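Malonyl CoA-acyl carrier protein transacylase (Mycobacterium tuberculosis, PDB 2QC3) transfers the malonyl group from malonyl-CoA to holo-acyl carrier protein, supplying malonyl-ACP for fatty acid biosynthesis. Local coordinates at residues A49-E52 with E53-D56; A114-R117 with G118-A122; L253-A256 with T257-E260. All coordinates share one frame; numbering follows the deposited sequence.

Contact 1. Residues A49-E52 with E53-D56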
# COMPACT_ATOMS: atom_id res chain seq x y z
N ALA A 49 -5.38 -18.63 8.88
CA ALA A 49 -5.08 -18.85 7.46
C ALA A 49 -3.58 -18.95 7.19
O ALA A 49 -2.76 -18.34 7.88
CB ALA A 49 -5.69 -17.73 6.62
N SER A 50 -3.23 -19.71 6.16
CA SER A 50 -1.83 -19.90 5.77
C SER A 50 -1.32 -18.75 4.92
O SER A 50 -2.08 -18.14 4.16
CB SER A 50 -1.68 -21.21 4.99
OG SER A 50 -2.41 -21.14 3.77
N THR A 51 -0.03 -18.45 5.05
CA THR A 51 0.58 -17.37 4.29
C THR A 51 0.24 -17.51 2.81
O THR A 51 0.13 -16.52 2.09
CB THR A 51 2.11 -17.37 4.46
OG1 THR A 51 2.44 -17.07 5.82
CG2 THR A 51 2.76 -16.34 3.55
N GLU A 52 0.08 -18.75 2.37
CA GLU A 52 -0.23 -19.03 0.97
C GLU A 52 -1.65 -18.61 0.61
O GLU A 52 -1.88 -18.00 -0.44
CB GLU A 52 -0.05 -20.52 0.68
CG GLU A 52 1.34 -21.04 1.02
CD GLU A 52 1.52 -22.50 0.66
OE1 GLU A 52 0.76 -23.34 1.18
OE2 GLU A 52 2.43 -22.81 -0.15
N GLU A 53 -2.61 -18.93 1.47
CA GLU A 53 -4.00 -18.57 1.22
C GLU A 53 -4.19 -17.06 1.27
O GLU A 53 -5.00 -16.51 0.52
CB GLU A 53 -4.92 -19.24 2.24
CG GLU A 53 -6.32 -18.63 2.28
CD GLU A 53 -7.28 -19.35 3.20
OE1 GLU A 53 -6.84 -19.80 4.28
OE2 GLU A 53 -8.47 -19.45 2.86
N ILE A 54 -3.44 -16.40 2.14
CA ILE A 54 -3.55 -14.95 2.30
C ILE A 54 -2.77 -14.16 1.26
O ILE A 54 -2.92 -12.94 1.15
CB ILE A 54 -3.08 -14.52 3.70
CG1 ILE A 54 -1.60 -14.85 3.88
CG2 ILE A 54 -3.94 -15.18 4.76
CD1 ILE A 54 -0.99 -14.27 5.14
N THR A 55 -1.93 -14.85 0.48
CA THR A 55 -1.16 -14.18 -0.55
C THR A 55 -2.07 -13.91 -1.76
O THR A 55 -1.68 -13.23 -2.70
CB THR A 55 0.06 -15.02 -0.96
OG1 THR A 55 0.91 -15.18 0.18
CG2 THR A 55 0.84 -14.33 -2.07
N ASP A 56 -3.28 -14.46 -1.71
CA ASP A 56 -4.28 -14.26 -2.76
C ASP A 56 -4.62 -12.77 -2.68
O ASP A 56 -5.09 -12.30 -1.65
CB ASP A 56 -5.51 -15.11 -2.46
CG ASP A 56 -6.64 -14.86 -3.44
OD1 ASP A 56 -7.71 -15.50 -3.27
OD2 ASP A 56 -6.48 -14.04 -4.36
O HOH W 1 -5.31 -21.48 5.65

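Contact 2. Residues A114-R117 with G118-A122. With ACY (acetic acid), chain B.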
# COMPACT_ATOMS: atom_id res chain seq x y z
N ALA A 114 -11.18 -2.01 -0.15
CA ALA A 114 -9.96 -2.76 -0.38
C ALA A 114 -10.33 -4.18 -0.87
O ALA A 114 -9.70 -4.72 -1.78
CB ALA A 114 -9.15 -2.81 0.92
N ALA A 115 -11.36 -4.78 -0.27
CA ALA A 115 -11.79 -6.12 -0.67
C ALA A 115 -12.27 -6.11 -2.13
O ALA A 115 -12.06 -7.08 -2.86
CB ALA A 115 -12.90 -6.60 0.25
N THR A 116 -12.92 -5.03 -2.54
CA THR A 116 -13.40 -4.91 -3.91
C THR A 116 -12.20 -4.77 -4.85
O THR A 116 -12.17 -5.38 -5.92
CB THR A 116 -14.29 -3.67 -4.09
OG1 THR A 116 -15.49 -3.85 -3.34
CG2 THR A 116 -14.65 -3.47 -5.55
N ARG A 117 -11.23 -3.97 -4.43
CA ARG A 117 -10.03 -3.75 -5.22
C ARG A 117 -9.33 -5.08 -5.45
O ARG A 117 -8.81 -5.35 -6.53
CB ARG A 117 -9.09 -2.77 -4.48
CG ARG A 117 -7.90 -2.26 -5.29
CD ARG A 117 -7.16 -1.18 -4.49
NE ARG A 117 -6.12 -0.50 -5.25
CZ ARG A 117 -4.93 -1.02 -5.55
NH1 ARG A 117 -4.61 -2.24 -5.15
NH2 ARG A 117 -4.05 -0.31 -6.24
N GLY A 118 -9.32 -5.93 -4.43
CA GLY A 118 -8.68 -7.22 -4.55
C GLY A 118 -9.41 -8.19 -5.46
O GLY A 118 -8.80 -8.82 -6.32
N ALA A 119 -10.72 -8.31 -5.26
CA ALA A 119 -11.54 -9.21 -6.07
C ALA A 119 -11.51 -8.79 -7.53
O ALA A 119 -11.42 -9.64 -8.42
CB ALA A 119 -12.98 -9.21 -5.56
N GLU A 120 -11.60 -7.49 -7.79
CA GLU A 120 -11.57 -6.99 -9.16
C GLU A 120 -10.22 -7.20 -9.84
O GLU A 120 -10.16 -7.59 -11.01
CB GLU A 120 -11.93 -5.51 -9.20
CG GLU A 120 -13.38 -5.22 -8.90
CD GLU A 120 -14.32 -6.03 -9.78
OE1 GLU A 120 -14.12 -6.05 -11.01
OE2 GLU A 120 -15.26 -6.64 -9.24
N MET A 121 -9.13 -6.94 -9.12
CA MET A 121 -7.81 -7.12 -9.70
C MET A 121 -7.53 -8.60 -9.93
O MET A 121 -6.91 -8.98 -10.93
CB MET A 121 -6.74 -6.49 -8.80
CG MET A 121 -6.74 -4.96 -8.81
SD MET A 121 -5.58 -4.23 -7.62
CE MET A 121 -4.03 -4.85 -8.26
N ALA A 122 -8.00 -9.45 -9.02
CA ALA A 122 -7.82 -10.89 -9.15
C ALA A 122 -8.44 -11.29 -10.50
O ALA A 122 -7.83 -12.02 -11.29
CB ALA A 122 -8.53 -11.62 -8.01
C ACY B . -1.19 -3.33 -4.80
O ACY B . -1.90 -2.74 -5.59
OXT ACY B . -1.40 -3.22 -3.48
CH3 ACY B . -0.06 -4.19 -5.29

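Contact 3. Residues L253-A256 with T257-E260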
# COMPACT_ATOMS: atom_id res chain seq x y z
N LEU A 253 8.55 9.71 -5.51
CA LEU A 253 8.08 11.09 -5.49
C LEU A 253 7.40 11.42 -4.16
O LEU A 253 7.43 12.55 -3.69
CB LEU A 253 7.11 11.34 -6.66
CG LEU A 253 7.69 11.16 -8.07
CD1 LEU A 253 6.66 11.54 -9.13
CD2 LEU A 253 8.96 12.02 -8.21
N CYS A 254 6.80 10.41 -3.53
CA CYS A 254 6.14 10.64 -2.25
C CYS A 254 7.18 10.96 -1.18
O CYS A 254 7.02 11.89 -0.39
CB CYS A 254 5.32 9.41 -1.84
SG CYS A 254 3.81 9.14 -2.80
N THR A 255 8.26 10.19 -1.15
CA THR A 255 9.29 10.41 -0.15
C THR A 255 9.99 11.74 -0.40
O THR A 255 10.41 12.41 0.54
CB THR A 255 10.32 9.28 -0.15
OG1 THR A 255 9.65 8.02 -0.04
CG2 THR A 255 11.26 9.45 1.02
N ALA A 256 10.11 12.12 -1.67
CA ALA A 256 10.74 13.38 -2.04
C ALA A 256 9.89 14.51 -1.45
O ALA A 256 10.41 15.52 -0.99
CB ALA A 256 10.83 13.52 -3.56
N THR A 257 8.58 14.31 -1.47
CA THR A 257 7.67 15.31 -0.92
C THR A 257 7.77 15.37 0.60
O THR A 257 7.64 16.43 1.21
CB THR A 257 6.21 15.01 -1.32
OG1 THR A 257 6.08 15.11 -2.75
CG2 THR A 257 5.26 16.01 -0.66
N LEU A 258 8.01 14.22 1.23
CA LEU A 258 8.15 14.17 2.68
C LEU A 258 9.37 15.00 3.07
O LEU A 258 9.35 15.73 4.07
CB LEU A 258 8.34 12.73 3.15
CG LEU A 258 7.16 11.79 2.91
CD1 LEU A 258 7.52 10.37 3.33
CD2 LEU A 258 5.95 12.30 3.69
N ARG A 259 10.42 14.90 2.27
CA ARG A 259 11.66 15.64 2.50
C ARG A 259 11.36 17.14 2.48
O ARG A 259 11.87 17.90 3.31
CB ARG A 259 12.68 15.29 1.42
CG ARG A 259 14.13 15.52 1.81
CD ARG A 259 15.08 15.16 0.68
NE ARG A 259 14.71 13.91 0.02
CZ ARG A 259 15.42 13.32 -0.94
NH1 ARG A 259 16.55 13.87 -1.36
NH2 ARG A 259 14.99 12.20 -1.49
N GLU A 260 10.52 17.55 1.53
CA GLU A 260 10.14 18.96 1.41
C GLU A 260 9.56 19.49 2.71
O GLU A 260 9.80 20.64 3.08
CB GLU A 260 9.11 19.13 0.29
CG GLU A 260 9.71 19.19 -1.10
CD GLU A 260 8.65 19.33 -2.17
OE1 GLU A 260 7.72 20.14 -1.97
OE2 GLU A 260 8.74 18.65 -3.21

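Contact 1. Residues A49-E52 with E53-D56
Between Ser50 and Ile54 the backbone closes a single helical turn: Ile54 N donates to Ser50 O at 3.0 Å, and Thr55 N makes a weak bond to Glu52 O. Ser50 is the N-cap. Its OG is wedged between its own backbone N and carbonyl carbon (chi1 64°), which turns it back over the helix start, where it accepts from Glu53 N at 3.2 Å. In return the extended Glu53 chain runs back toward Ser50, but a water bridges the gap, accepting from Ser50 N at 2.8 Å and donating to Glu53 OE1 at 2.7 Å. The same OE1 has a salt bridge to Arg44 outside the turn, so the carboxylate is held by two partners. On the apolar side of the turn, Ala49 CB meets Ile54 CG2 at 3.6 Å, while Ile54 CG1 bends in beside Thr51 O. Thr55 OG1 donates to Thr51 O, though at a length short enough to be doubtful in detail. Thr51 OG1 bonds elsewhere, to Glu15. The result is an N-cap with a water-mediated counterpart to the return bond of a capping box, and the apolar pair across it, Ala49 with Ile54, is a hydrophobic staple.

Contact 2. Residues A114-R117 with G118-A122
Arg117 and Met121, one turn apart on helix 107-125, lie side by side and point the same way, and here the packing is close. Arg117 runs out fully extended from CG to NE, its CG anti to the backbone N (chi1 -170°), and Met121 SD comes in over one face of the guanidinium, 3.3 Å from NH1. Further back along the pair, Met121 CG rests 3.1 Å from Arg117 O, the same carbonyl that accepts Met121 N. An acetate, probably from the crystallisation liquor, takes the guanidinium edge in its plane: NH1 gives its O a nearly straight bond of 2.8 Å (N-H...O 160°), and NH2 adds a weak one of 3.3 Å. NH1 also bonds Gln61, and Phe206 and Ile96 pack on the buried side chain. The other flank of the helix is looser. Thr116 and Glu120 also run alongside each other, but their CG2 and CG are 4.0 Å apart and both residues are partly exposed. The first torsion of Glu120 (chi1 -71°) sets its CG 3.2 Å from Thr116 O, and a bend at chi2 then turns the carboxylate, while Ala119, exposed, adds just a methyl. The acetate is bonded in turn to Val93 N, next to the putative nucleophile Ser92, and the side chain of Arg117 lies about 3 Å from that of His195, the other probable active-site residue. A carboxylate held this way by the arginine is consistent with the FabD family's use of an arginine to receive the malonyl carboxylate during transfer.

Contact 3. Residues L253-A256 with T257-E260
The Arg259 guanidinium stands obliquely to Ala256, and its NH2 is 4.4 Å from Ala256 CA. The side chain leaves with CG anti to the backbone N (chi1 -157°) and then bends at chi3, which brings the flat group back along the helix toward Ala256; its charge is met by a salt bridge from NH2 to Glu282. The other flat group, the Glu260 carboxylate, keeps its distance, with OE2 4.2 Å from Ala256 O. The closer contacts put CB and CG carbons against carbonyl oxygens. Leu258 lays CG 3.3 Å from Cys254 O and CB equally near Thr255 O, and Arg259 CB sits 3.3 Å from Ala256 O. Thr257 OG1 lies 3.0 Å from Leu253 O, but its hydrogen bond goes to Gly228 O, tying this buried face to the loop beyond. Four regular bonds run through the turn, from Thr257 N to Leu253 O through to Glu260 N to Ala256 O, the last at 3.2 Å. Leu258 and Thr257 press on Leu223, and Cys254 on Asn225, while Arg259 reaches helix 275-282. Helix 251-260 follows strand 249-250, at the rim of the mixed sheet, and leads into strand 263-268 of the parallel sheet, so this turn lies on the connection between the two sheets.

Contacts 1, 2 and 3 follow in series along one acyl transferase domain, on helices 51-54, 107-125 and 251-260. Contacts 1 and 2 are neighbours, with centres 15 Å apart and nearest atoms about 5 Å apart. Helix 57-77, which starts just after contact 1, lies against the helix of contact 2. Contact 3 sits on the opposite side of the chain's centre from both, its centre 33 Å from contact 1 and 28 Å from contact 2. Cys254 of contact 3 stays about 10 Å from Ser92, side chain to side chain. Contact 2 alone thus reaches the probable active site of Ser92 and His195, with contacts 1 and 3 in the surrounding helical frame.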